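PDB 4EI0: uncharacterized hypothetical protein from Parabacteroides merdae, which is of unknown function but belongs to the DUF4466 family and folds into two successive lobes, each built from a pair of antiparallel beta-sheets packed face to face. Local coordinates for residues M42-P45 with K50-S53; S52-V57 with A108-Y113; I193-A198 with A280-A285; H207-S212 with V293-A298. All coordinates share one frame; numbering follows the deposited sequence.

Contacts 1 and 2 lie in the N-terminal half and contacts 3 and 4 in the C-terminal half, on opposite sides of the chain's centre; the centres of contacts 1 and 3 are about 55 Å apart. Each half is a sandwich of two antiparallel sheets, and all four contacts join one sheet to the other. Contacts 1 and 2 share strand 51-58, with centres about 11 Å apart, and Met42 SE packs on Ala54 CB at 3.9 Å. Contacts 3 and 4, with centres about 8 Å apart, use neighbouring strands on both sheets; Tyr197 OH lies 2.7 Å from His207 ND1, probably hydrogen-bonded. The function of the protein is unknown.

Contact 1: M42-P45 with K50-S53; sequences MAIP and KLSS
Leu51 sets its branched end against Met42 and Ile44, closing the inside of a beta-arch: the chain leaves strand 35-43 in one sheet of the N-terminal sandwich, turns through a short loop, and enters strand 51-58 in the facing sheet. All the contacts across the arch are apolar. CD1 of Leu51 touches Met42 alone, 3.8 Å from CB of this residue, a selenomethionine in the crystal, so the root of that side chain does the touching. With CG anti to its carbonyl carbon (chi1 -55°), the rest of Met42 runs on over Ala108 and Leu110. The second Leu51 methyl, CD2, lies between the two neighbours, 4.1 Å from Met42 CB and also 4.1 Å from Ile44 CG2. The Ile44 and Leu51 side chains pass alongside one another, pointing opposite ways, and the same Ile44 CG2 rests on the backbone at Lys50 CA, 4.1 Å away. Phe101 and Leu16 add to the apolar surroundings of Leu51.

No hydrogen bond joins the two segments, and their backbones bond to other parts of the chain. Met42 pairs with Ala108 and Ile44 with Cys106, while on the other side Ser52 and Ser53 form a classic beta bulge opposite Lys132. The backbone N of Lys50 bonds to Ser134 OG, and its NZ curls back to the carbonyl oxygen of Asn46 within the arch loop.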
# COMPACT_ATOMS: atom_id res chain seq x y z
N MSE B 42 0.34 -11.74 2.46
CA MSE B 42 0.08 -12.66 1.34
C MSE B 42 0.38 -11.96 0.03
O MSE B 42 0.23 -10.76 -0.07
CB MSE B 42 -1.40 -13.08 1.34
CG MSE B 42 -1.87 -13.67 2.65
SE MSE B 42 -3.76 -13.45 2.93
CE MSE B 42 -3.50 -11.56 3.61
N ALA B 43 0.84 -12.69 -0.98
CA ALA B 43 1.16 -12.07 -2.30
C ALA B 43 1.12 -13.12 -3.39
O ALA B 43 1.52 -14.26 -3.17
CB ALA B 43 2.53 -11.37 -2.30
N ILE B 44 0.57 -12.74 -4.54
CA ILE B 44 0.49 -13.55 -5.71
C ILE B 44 0.86 -12.64 -6.86
O ILE B 44 0.49 -11.48 -6.85
CB ILE B 44 -0.90 -14.18 -5.90
CG1 ILE B 44 -0.88 -15.19 -7.07
CG2 ILE B 44 -1.98 -13.13 -6.13
CD1 ILE B 44 -2.15 -16.01 -7.22
N PRO B 45 1.65 -13.13 -7.82
CA PRO B 45 1.89 -12.27 -8.97
C PRO B 45 0.56 -11.89 -9.62
O PRO B 45 -0.32 -12.74 -9.83
CB PRO B 45 2.76 -13.14 -9.89
CG PRO B 45 3.39 -14.14 -8.96
CD PRO B 45 2.32 -14.43 -7.96
N LYS B 50 -5.69 -13.41 -8.07
CA LYS B 50 -5.94 -12.49 -6.96
C LYS B 50 -6.20 -13.27 -5.66
O LYS B 50 -6.57 -14.44 -5.67
CB LYS B 50 -7.12 -11.58 -7.26
CG LYS B 50 -7.12 -10.83 -8.60
CD LYS B 50 -6.10 -9.74 -8.64
CE LYS B 50 -6.08 -9.02 -9.97
NZ LYS B 50 -5.33 -9.86 -10.94
N LEU B 51 -6.04 -12.59 -4.54
CA LEU B 51 -6.26 -13.21 -3.24
C LEU B 51 -7.77 -13.50 -3.06
O LEU B 51 -8.58 -12.62 -3.31
CB LEU B 51 -5.72 -12.30 -2.12
CG LEU B 51 -4.22 -12.01 -2.16
CD1 LEU B 51 -3.87 -11.27 -0.86
CD2 LEU B 51 -3.36 -13.29 -2.28
N SER B 52 -8.13 -14.72 -2.56
CA SER B 52 -9.54 -15.11 -2.31
C SER B 52 -9.98 -15.12 -0.85
O SER B 52 -11.09 -14.63 -0.51
CB SER B 52 -9.81 -16.50 -2.90
OG SER B 52 -9.38 -16.49 -4.28
N SER B 53 -9.15 -15.70 0.01
CA SER B 53 -9.50 -15.88 1.44
C SER B 53 -8.28 -16.17 2.28
O SER B 53 -7.24 -16.59 1.77
CB SER B 53 -10.56 -16.97 1.64
OG SER B 53 -10.06 -18.25 1.28

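Contact 2: S52-V57 with A108-Y113; sequences SSAQVV and ATLRYY
The Tyr112 ring receives Val56 on one face. The methyl CG2 stands 3.6 Å above the ring plane, displaced toward the rim on the CD1 side, and makes a CH-pi contact 16° off the ring normal, 3.8 Å from the centroid. Its nearest ring atom is CD1, at 3.7 Å. The rest of the valine follows over the same ring at longer range, with CG1 4.1 Å from Tyr112 CE2, and the two side chains cross obliquely. Phe68 also meets this ring, the planes inclined at about 55°, and Phe127 touches the tyrosine as well.

Torsions set up the overlap: Tyr112 holds CG opposite its own backbone N (chi1 167°), which brings the ring against Val56. Two residues back along each strand, on the same inward side, Ala54 CB meets Leu110 CD1 at 4.1 Å. Replacing Tyr112 by an alanine would probably leave Val56 CG2 without the flat surface it covers and open a gap between the sheets beside Phe68.

Strands 51-58 and 107-115 belong to opposite sheets of the N-terminal sandwich and share no hydrogen bond. Alternate residues, Ala54 with Val56 and Leu110 with Tyr112, turn inward. All four are buried, and the joint depends on dispersion, CH-pi contact and exclusion of water.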
# COMPACT_ATOMS: atom_id res chain seq x y z
N SER B 52 -8.13 -14.72 -2.56
CA SER B 52 -9.54 -15.11 -2.31
C SER B 52 -9.98 -15.12 -0.85
O SER B 52 -11.09 -14.63 -0.51
CB SER B 52 -9.81 -16.50 -2.90
OG SER B 52 -9.38 -16.49 -4.28
N SER B 53 -9.15 -15.70 0.01
CA SER B 53 -9.50 -15.88 1.44
C SER B 53 -8.28 -16.17 2.28
O SER B 53 -7.24 -16.59 1.77
CB SER B 53 -10.56 -16.97 1.64
OG SER B 53 -10.06 -18.25 1.28
N ALA B 54 -8.43 -15.94 3.58
CA ALA B 54 -7.37 -16.20 4.57
C ALA B 54 -7.99 -16.92 5.78
O ALA B 54 -9.15 -16.73 6.07
CB ALA B 54 -6.73 -14.89 4.98
N GLN B 55 -7.20 -17.71 6.48
CA GLN B 55 -7.70 -18.42 7.61
C GLN B 55 -6.62 -18.59 8.67
O GLN B 55 -5.45 -18.61 8.34
CB GLN B 55 -8.19 -19.79 7.09
CG GLN B 55 -8.40 -20.81 8.13
CD GLN B 55 -8.89 -22.11 7.56
OE1 GLN B 55 -9.99 -22.21 7.05
NE2 GLN B 55 -8.07 -23.13 7.68
N VAL B 56 -7.01 -18.64 9.94
CA VAL B 56 -6.07 -19.03 11.01
C VAL B 56 -6.76 -20.07 11.87
O VAL B 56 -7.97 -19.92 12.21
CB VAL B 56 -5.69 -17.94 11.97
CG1 VAL B 56 -4.35 -18.30 12.59
CG2 VAL B 56 -5.68 -16.63 11.31
N VAL B 57 -6.04 -21.14 12.18
CA VAL B 57 -6.48 -22.17 13.10
C VAL B 57 -5.57 -22.03 14.32
O VAL B 57 -4.37 -22.13 14.20
CB VAL B 57 -6.35 -23.59 12.48
CG1 VAL B 57 -6.68 -24.67 13.52
CG2 VAL B 57 -7.24 -23.75 11.23
N ALA B 108 -1.74 -8.39 0.19
CA ALA B 108 -2.39 -7.74 1.35
C ALA B 108 -1.70 -8.19 2.63
O ALA B 108 -1.04 -9.22 2.67
CB ALA B 108 -3.85 -8.11 1.42
N THR B 109 -1.83 -7.37 3.65
CA THR B 109 -1.41 -7.72 5.01
C THR B 109 -2.54 -7.49 5.97
O THR B 109 -3.04 -6.38 6.08
CB THR B 109 -0.24 -6.88 5.46
OG1 THR B 109 0.82 -7.08 4.56
CG2 THR B 109 0.23 -7.26 6.88
N LEU B 110 -3.02 -8.56 6.56
CA LEU B 110 -4.17 -8.52 7.43
C LEU B 110 -3.69 -8.76 8.82
O LEU B 110 -2.77 -9.56 9.02
CB LEU B 110 -5.19 -9.60 7.08
CG LEU B 110 -5.89 -9.54 5.72
CD1 LEU B 110 -6.72 -10.80 5.59
CD2 LEU B 110 -6.73 -8.26 5.59
N ARG B 111 -4.30 -8.05 9.77
CA ARG B 111 -4.03 -8.22 11.20
C ARG B 111 -5.01 -9.15 11.84
O ARG B 111 -6.23 -8.99 11.67
CB ARG B 111 -4.04 -6.88 11.86
CG ARG B 111 -2.86 -6.06 11.40
CD ARG B 111 -2.89 -4.65 11.94
NE ARG B 111 -1.78 -3.94 11.36
CZ ARG B 111 -1.64 -2.63 11.40
NH1 ARG B 111 -2.55 -1.87 11.98
NH2 ARG B 111 -0.60 -2.09 10.80
N TYR B 112 -4.50 -10.16 12.53
CA TYR B 112 -5.29 -11.12 13.29
C TYR B 112 -5.05 -10.89 14.77
O TYR B 112 -3.90 -10.72 15.20
CB TYR B 112 -4.89 -12.53 12.91
CG TYR B 112 -5.38 -13.66 13.80
CD1 TYR B 112 -6.69 -14.11 13.75
CD2 TYR B 112 -4.51 -14.33 14.64
CE1 TYR B 112 -7.13 -15.15 14.55
CE2 TYR B 112 -4.94 -15.36 15.45
CZ TYR B 112 -6.24 -15.77 15.39
OH TYR B 112 -6.65 -16.82 16.15
N TYR B 113 -6.15 -10.89 15.51
CA TYR B 113 -6.18 -10.67 16.95
C TYR B 113 -6.75 -11.90 17.63
O TYR B 113 -7.90 -12.27 17.41
CB TYR B 113 -7.04 -9.44 17.24
CG TYR B 113 -6.45 -8.18 16.67
CD1 TYR B 113 -5.55 -7.42 17.39
CD2 TYR B 113 -6.81 -7.75 15.41
CE1 TYR B 113 -5.03 -6.25 16.88
CE2 TYR B 113 -6.29 -6.59 14.87
CZ TYR B 113 -5.41 -5.85 15.61
OH TYR B 113 -4.90 -4.76 15.05

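Contact 3: I193-A198 with A280-A285; sequences IDIMYA and AWVETA
Ile195 and Val282 meet because of how each side chain is turned. Ile195 sets CG1 anti to its carbonyl carbon (chi1 -71°) and extends CD1 straight beyond it, while Val282 puts CG1 anti to its backbone N (chi1 168°), which leaves CG2, anti to the carbonyl carbon, facing the isoleucine. The two methyls come tip to tip, Ile195 CD1 standing 3.9 Å from Val282 CG2. Leu166 and Phe209 also pack on Ile195, and Thr232 touches Val282.

A second, more polar pair lies beside it. The Thr284 methyl CG2 rests 4.1 Å from Asp194 OD2 and equally far from Asp194 CG, which is van der Waals contact only. The hydroxyl of Thr284 is engaged in its own turn, bonded to Asp286 OD1 and to the N of Tyr289. The buried carboxylate is likewise fixed by residues outside the contact: OD1 takes a bond from Asn230 ND2 and OD2 from the N of Phe168, which together restrain its rotation and would help to stabilise its negative charge. A water donates a further hydrogen bond to Asp194 OD1 (2.8 Å); it also lies close to Ala285 N, but that separation is too short to be trusted as a bridge.

Strands 195-199 and 278-283 come from the two separate antiparallel sheets of the C-terminal sandwich, and the contact is a core joint between facing sheets, as in beta-sandwich folds.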
# COMPACT_ATOMS: atom_id res chain seq x y z
N ILE B 193 -10.76 -9.94 52.90
CA ILE B 193 -10.00 -8.71 52.77
C ILE B 193 -8.57 -8.96 53.19
O ILE B 193 -8.32 -9.45 54.30
CB ILE B 193 -10.56 -7.54 53.59
CG1 ILE B 193 -12.05 -7.32 53.29
CG2 ILE B 193 -9.75 -6.25 53.28
CD1 ILE B 193 -12.41 -7.30 51.84
N ASP B 194 -7.66 -8.56 52.31
CA ASP B 194 -6.23 -8.69 52.51
C ASP B 194 -5.57 -7.39 52.94
O ASP B 194 -4.64 -7.41 53.77
CB ASP B 194 -5.62 -9.30 51.21
CG ASP B 194 -6.19 -10.69 50.95
OD1 ASP B 194 -6.13 -11.48 51.92
OD2 ASP B 194 -6.77 -10.96 49.86
N ILE B 195 -6.05 -6.28 52.43
CA ILE B 195 -5.44 -4.98 52.72
C ILE B 195 -6.55 -3.96 52.88
O ILE B 195 -7.53 -3.96 52.12
CB ILE B 195 -4.49 -4.52 51.55
CG1 ILE B 195 -3.22 -5.38 51.52
CG2 ILE B 195 -4.07 -3.08 51.74
CD1 ILE B 195 -2.29 -5.16 50.35
N MSE B 196 -6.41 -3.09 53.88
CA MSE B 196 -7.26 -1.93 54.03
C MSE B 196 -6.45 -0.69 53.69
O MSE B 196 -5.40 -0.44 54.29
CB MSE B 196 -7.81 -1.79 55.44
CG MSE B 196 -8.68 -0.52 55.62
SE MSE B 196 -9.40 -0.42 57.39
CE MSE B 196 -10.64 1.12 57.20
N TYR B 197 -6.94 0.05 52.71
CA TYR B 197 -6.40 1.37 52.40
C TYR B 197 -7.01 2.41 53.29
O TYR B 197 -8.19 2.34 53.61
CB TYR B 197 -6.72 1.71 50.96
CG TYR B 197 -6.56 3.14 50.66
CD1 TYR B 197 -5.31 3.66 50.34
CD2 TYR B 197 -7.64 4.00 50.69
CE1 TYR B 197 -5.12 4.99 50.07
CE2 TYR B 197 -7.47 5.37 50.42
CZ TYR B 197 -6.21 5.85 50.11
OH TYR B 197 -6.01 7.16 49.79
N ALA B 198 -6.21 3.39 53.69
CA ALA B 198 -6.70 4.58 54.34
C ALA B 198 -5.81 5.75 53.95
O ALA B 198 -4.62 5.57 53.80
CB ALA B 198 -6.63 4.40 55.84
N ALA B 280 3.67 -2.12 45.82
CA ALA B 280 3.82 -3.06 46.91
C ALA B 280 3.76 -4.47 46.39
O ALA B 280 2.80 -4.88 45.69
CB ALA B 280 2.72 -2.83 47.91
N TRP B 281 4.79 -5.25 46.67
CA TRP B 281 4.69 -6.71 46.48
C TRP B 281 3.93 -7.28 47.65
O TRP B 281 4.21 -6.93 48.77
CB TRP B 281 6.03 -7.37 46.49
CG TRP B 281 6.92 -6.98 45.33
CD1 TRP B 281 7.95 -6.07 45.35
CD2 TRP B 281 6.93 -7.54 44.00
NE1 TRP B 281 8.57 -6.01 44.14
CE2 TRP B 281 7.99 -6.86 43.28
CE3 TRP B 281 6.17 -8.47 43.35
CZ2 TRP B 281 8.29 -7.16 41.97
CZ3 TRP B 281 6.46 -8.73 42.01
CH2 TRP B 281 7.50 -8.07 41.34
N VAL B 282 3.02 -8.20 47.38
CA VAL B 282 2.09 -8.73 48.39
C VAL B 282 2.12 -10.24 48.34
O VAL B 282 2.23 -10.83 47.26
CB VAL B 282 0.67 -8.21 48.09
CG1 VAL B 282 -0.37 -8.92 48.90
CG2 VAL B 282 0.64 -6.72 48.34
N GLU B 283 2.00 -10.88 49.51
CA GLU B 283 1.70 -12.33 49.58
C GLU B 283 0.57 -12.53 50.56
O GLU B 283 0.64 -12.00 51.67
CB GLU B 283 2.93 -13.13 50.01
CG GLU B 283 2.71 -14.66 50.04
CD GLU B 283 3.97 -15.40 50.46
OE1 GLU B 283 4.86 -15.54 49.61
OE2 GLU B 283 4.11 -15.76 51.64
N THR B 284 -0.47 -13.26 50.16
CA THR B 284 -1.65 -13.39 51.00
C THR B 284 -1.33 -14.29 52.17
O THR B 284 -0.36 -15.10 52.11
CB THR B 284 -2.86 -13.95 50.26
OG1 THR B 284 -2.51 -15.18 49.63
CG2 THR B 284 -3.29 -13.02 49.17
N ALA B 285 -2.15 -14.18 53.22
CA ALA B 285 -1.85 -14.80 54.51
C ALA B 285 -1.45 -16.28 54.40
O ALA B 285 -0.51 -16.73 55.04
CB ALA B 285 -3.05 -14.64 55.45
O HOH W 1 -3.70 -12.16 53.17

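Contact 4: H207-S212 with V293-A298; sequences HAFYTS and VYINKA
His207 lays one face of its imidazole against the Ala298 methyl, joining the two sheets of the C-terminal beta-sandwich: strand 207-210 belongs to one, strand 289-299 to the other. Ala298 CB lies 3.7 Å above the ring plane, offset toward the NE2-CD2 rim, in a CH-pi contact 24° off the normal; His207 NE2 is 3.8 Å from this Ala298 CB. Hydrogen bonding of the ring's ND1 to Tyr197 OH fixes the imidazole, and Val303 flanks both His207 and Ala298.

No hydrogen bond crosses between the segments, whose strand axes come no closer than 11.0 Å and run at 131° to each other. Deeper in the core, Phe209 spans that gap with the end of its ring, meeting side chains that approach from the opposite direction. It carries CG anti to its carbonyl carbon (chi1 -76°), and from there the ring points CZ at two residues of the facing strand. Val293 meets the ring at its edge, near the plane, with CG1 4.1 Å from Phe209 CZ and about as far from CE2. Ile295, which also packs on Val303 and Val305, completes the group by bringing its terminal methyl CD1 to 4.1 Å from the same Phe209 CZ.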
# COMPACT_ATOMS: atom_id res chain seq x y z
N HIS B 207 -1.14 8.23 52.25
CA HIS B 207 -1.80 7.05 51.68
C HIS B 207 -1.19 5.78 52.25
O HIS B 207 -0.02 5.57 52.10
CB HIS B 207 -1.65 7.08 50.18
CG HIS B 207 -2.31 8.27 49.50
ND1 HIS B 207 -3.63 8.36 49.30
CD2 HIS B 207 -1.76 9.41 48.93
CE1 HIS B 207 -3.92 9.48 48.65
NE2 HIS B 207 -2.77 10.13 48.41
N ALA B 208 -1.97 4.94 52.93
CA ALA B 208 -1.45 3.82 53.69
C ALA B 208 -2.16 2.53 53.34
O ALA B 208 -3.33 2.55 52.91
CB ALA B 208 -1.56 4.09 55.18
N PHE B 209 -1.44 1.41 53.46
CA PHE B 209 -2.02 0.06 53.35
C PHE B 209 -1.80 -0.60 54.70
O PHE B 209 -0.68 -0.62 55.23
CB PHE B 209 -1.35 -0.82 52.32
CG PHE B 209 -1.68 -0.52 50.88
CD1 PHE B 209 -2.75 0.28 50.49
CD2 PHE B 209 -0.92 -1.12 49.87
CE1 PHE B 209 -3.04 0.48 49.14
CE2 PHE B 209 -1.18 -0.90 48.53
CZ PHE B 209 -2.27 -0.11 48.16
N TYR B 210 -2.87 -1.13 55.26
CA TYR B 210 -2.82 -1.81 56.55
C TYR B 210 -3.36 -3.21 56.41
O TYR B 210 -4.08 -3.52 55.49
CB TYR B 210 -3.67 -1.08 57.56
CG TYR B 210 -3.29 0.34 57.74
CD1 TYR B 210 -2.05 0.67 58.26
CD2 TYR B 210 -4.18 1.37 57.44
CE1 TYR B 210 -1.70 1.98 58.49
CE2 TYR B 210 -3.83 2.70 57.68
CZ TYR B 210 -2.59 3.00 58.21
OH TYR B 210 -2.20 4.31 58.45
N THR B 211 -3.04 -4.04 57.39
CA THR B 211 -3.42 -5.44 57.41
C THR B 211 -3.73 -5.83 58.87
O THR B 211 -3.64 -4.98 59.75
CB THR B 211 -2.28 -6.28 56.81
OG1 THR B 211 -2.83 -7.52 56.35
CG2 THR B 211 -1.18 -6.54 57.85
N SER B 212 -4.11 -7.08 59.14
CA SER B 212 -4.63 -7.47 60.47
C SER B 212 -3.70 -7.09 61.62
O SER B 212 -4.16 -6.67 62.66
CB SER B 212 -4.92 -8.97 60.55
OG SER B 212 -3.71 -9.70 60.52
N VAL B 293 0.92 -4.56 43.44
CA VAL B 293 -0.03 -3.46 43.38
C VAL B 293 0.74 -2.17 42.99
O VAL B 293 1.72 -1.82 43.63
CB VAL B 293 -0.67 -3.25 44.75
CG1 VAL B 293 -1.71 -2.11 44.67
CG2 VAL B 293 -1.20 -4.58 45.27
N TYR B 294 0.35 -1.55 41.88
CA TYR B 294 1.05 -0.37 41.35
C TYR B 294 0.14 0.81 41.53
O TYR B 294 -1.03 0.72 41.20
CB TYR B 294 1.41 -0.55 39.86
CG TYR B 294 2.05 0.68 39.28
CD1 TYR B 294 3.32 1.03 39.64
CD2 TYR B 294 1.36 1.51 38.39
CE1 TYR B 294 3.95 2.16 39.12
CE2 TYR B 294 1.96 2.65 37.88
CZ TYR B 294 3.26 2.96 38.23
OH TYR B 294 3.88 4.11 37.82
N ILE B 295 0.66 1.91 42.06
CA ILE B 295 -0.12 3.14 42.24
C ILE B 295 0.02 4.01 41.00
O ILE B 295 1.03 4.67 40.81
CB ILE B 295 0.31 3.93 43.48
CG1 ILE B 295 0.37 3.03 44.74
CG2 ILE B 295 -0.58 5.15 43.71
CD1 ILE B 295 -0.86 2.26 45.12
N ASN B 296 -0.98 3.99 40.12
CA ASN B 296 -0.95 4.78 38.89
C ASN B 296 -1.03 6.29 39.16
O ASN B 296 -0.33 7.07 38.52
CB ASN B 296 -2.12 4.40 37.95
CG ASN B 296 -2.11 2.96 37.51
OD1 ASN B 296 -2.84 2.14 38.07
ND2 ASN B 296 -1.36 2.64 36.47
N LYS B 297 -1.83 6.67 40.16
CA LYS B 297 -2.14 8.09 40.48
C LYS B 297 -2.62 8.15 41.92
O LYS B 297 -3.18 7.16 42.40
CB LYS B 297 -3.29 8.59 39.60
CG LYS B 297 -3.02 8.76 38.11
CD LYS B 297 -4.25 9.34 37.39
CE LYS B 297 -5.36 8.30 37.21
NZ LYS B 297 -6.71 8.79 37.61
N ALA B 298 -2.40 9.26 42.62
CA ALA B 298 -2.90 9.39 43.97
C ALA B 298 -3.09 10.86 44.31
O ALA B 298 -2.18 11.63 44.16
CB ALA B 298 -1.95 8.73 45.00